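Local atomic coordinates of autotransporter adhesin (Vibrio vulnificus, PDB entry 4ERR), a protein that probably directs a MARTX toxin effector to the host cell membrane through its four-helical-bundle membrane localization domain. Residues I4-V7 and Q8-K11. Sequence-based numbering, arbitrary orientation.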
loop_
_atom_site.group_PDB
_atom_site.type_symbol
_atom_site.label_atom_id
_atom_site.label_comp_id
_atom_site.label_asym_id
_atom_site.label_seq_id
_atom_site.Cartn_x
_atom_site.Cartn_y
_atom_site.Cartn_z
ATOM N N ILE B 4 -9.046 -2.300 -21.127
ATOM C CA ILE B 4 -8.339 -2.533 -19.821
ATOM C C ILE B 4 -6.786 -2.337 -19.819
ATOM O O ILE B 4 -6.064 -2.621 -20.797
ATOM C CB ILE B 4 -8.696 -3.936 -19.108
ATOM C CG1 ILE B 4 -7.662 -5.026 -19.431
ATOM C CG2 ILE B 4 -10.113 -4.372 -19.401
ATOM C CD1 ILE B 4 -7.916 -6.381 -18.710
ATOM N N PHE B 5 -6.262 -1.871 -18.690
ATOM C CA PHE B 5 -4.821 -1.598 -18.570
ATOM C C PHE B 5 -3.952 -2.787 -18.968
ATOM O O PHE B 5 -4.273 -3.934 -18.588
ATOM C CB PHE B 5 -4.400 -1.388 -17.106
ATOM C CG PHE B 5 -4.909 -0.120 -16.424
ATOM C CD1 PHE B 5 -4.855 1.133 -17.023
ATOM C CD2 PHE B 5 -5.297 -0.194 -15.089
ATOM C CE1 PHE B 5 -5.285 2.275 -16.315
ATOM C CE2 PHE B 5 -5.709 0.931 -14.377
ATOM C CZ PHE B 5 -5.695 2.154 -14.981
ATOM N N THR B 6 -2.816 -2.523 -19.628
ATOM C CA THR B 6 -1.764 -3.536 -19.717
ATOM C C THR B 6 -1.016 -3.552 -18.382
ATOM O O THR B 6 -1.218 -2.659 -17.575
ATOM C CB THR B 6 -0.760 -3.235 -20.813
ATOM O OG1 THR B 6 -0.108 -1.977 -20.534
ATOM C CG2 THR B 6 -1.452 -3.196 -22.181
ATOM N N VAL B 7 -0.156 -4.555 -18.151
ATOM C CA VAL B 7 0.706 -4.584 -16.966
ATOM C C VAL B 7 1.527 -3.279 -16.861
ATOM O O VAL B 7 1.614 -2.698 -15.809
ATOM C CB VAL B 7 1.637 -5.843 -16.938
ATOM C CG1 VAL B 7 2.731 -5.685 -15.912
ATOM C CG2 VAL B 7 0.835 -7.097 -16.627
ATOM N N GLN B 8 2.125 -2.830 -17.964
ATOM C CA GLN B 8 2.883 -1.576 -17.942
ATOM C C GLN B 8 2.012 -0.384 -17.520
ATOM O O GLN B 8 2.390 0.392 -16.639
ATOM C CB GLN B 8 3.552 -1.322 -19.295
ATOM C CG GLN B 8 4.841 -2.106 -19.468
ATOM C CD GLN B 8 5.805 -1.860 -18.323
ATOM O OE1 GLN B 8 6.050 -0.712 -17.933
ATOM N NE2 GLN B 8 6.353 -2.937 -17.769
ATOM N N GLU B 9 0.833 -0.264 -18.119
ATOM C CA GLU B 9 -0.103 0.828 -17.785
ATOM C C GLU B 9 -0.565 0.801 -16.328
ATOM O O GLU B 9 -0.666 1.845 -15.674
ATOM C CB GLU B 9 -1.303 0.793 -18.714
ATOM C CG GLU B 9 -0.935 1.190 -20.150
ATOM C CD GLU B 9 -2.027 0.921 -21.175
ATOM O OE1 GLU B 9 -2.986 0.158 -20.919
ATOM O OE2 GLU B 9 -1.901 1.464 -22.281
ATOM N N LEU B 10 -0.867 -0.396 -15.838
ATOM C CA LEU B 10 -1.195 -0.580 -14.443
ATOM C C LEU B 10 -0.049 -0.110 -13.524
ATOM O O LEU B 10 -0.267 0.626 -12.551
ATOM C CB LEU B 10 -1.560 -2.052 -14.187
ATOM C CG LEU B 10 -1.824 -2.395 -12.720
ATOM C CD1 LEU B 10 -3.138 -1.755 -12.199
ATOM C CD2 LEU B 10 -1.856 -3.900 -12.509
ATOM N N LYS B 11 1.173 -0.538 -13.815
ATOM C CA LYS B 11 2.326 -0.114 -13.021
ATOM C C LYS B 11 2.513 1.410 -13.060
ATOM O O LYS B 11 2.823 2.016 -12.025
ATOM C CB LYS B 11 3.593 -0.845 -13.470
ATOM C CG LYS B 11 3.579 -2.341 -13.143
ATOM C CD LYS B 11 4.871 -3.046 -13.581
ATOM C CE LYS B 11 4.874 -4.504 -13.151
ATOM N NZ LYS B 11 6.097 -5.234 -13.585
HETATM O O HOH W 1 -4.502 -1.049 -22.544
#
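The side chains of Thr6 and Glu9 each accept the other's backbone N-H where the chain enters helix 7-37. Thr6 is the N-cap: its OG1 takes the amide hydrogen of Glu9 N at 3.1 Å, nearly straight at 167°. With chi1 at 61°, OG1 sits between the backbone N and the carbonyl carbon of its own residue, turned to the first turn of the helix. In return Glu9 folds its side chain back along the incoming chain. Its CG lies anti to its own carbonyl carbon, beside its own N, and the chain runs on extended, which brings OE1 to 3.0 Å from Thr6 N. That donor meets the oxygen from above the carboxylate plane, 36° out of it. A water bridges Ile4 O and Glu9 OE1, donating to both; its 2.5 Å approach to Glu9 OE1 is unusually short, and that length is best read with caution. The amide hydrogen of Thr6 and the nearby helix N-terminus would be expected to favour the ionised form of Glu9.

Ordinary helical bonding starts at once: Leu10 N gives its hydrogen to Thr6 O at 2.9 Å, and Lys11 N reaches Val7 O at 3.0 Å. Lys11 stretches out beside Val7, its CE 3.7 Å from Val7 CG1. Inward, the Phe5 ring has Glu9 O over one face, while Leu10 CD1 approaches CD2 of the ring obliquely at 3.9 Å.

Phe5 rests on Leu73 and Leu10 on Ala69, both of helix 65-81, and Phe5 N is bonded to Gln76. Phe5 O accepts a bond from His36 of the second subunit. The reciprocal Thr6-Glu9 pair is a classic capping box, here opening the first helix of the membrane localization domain.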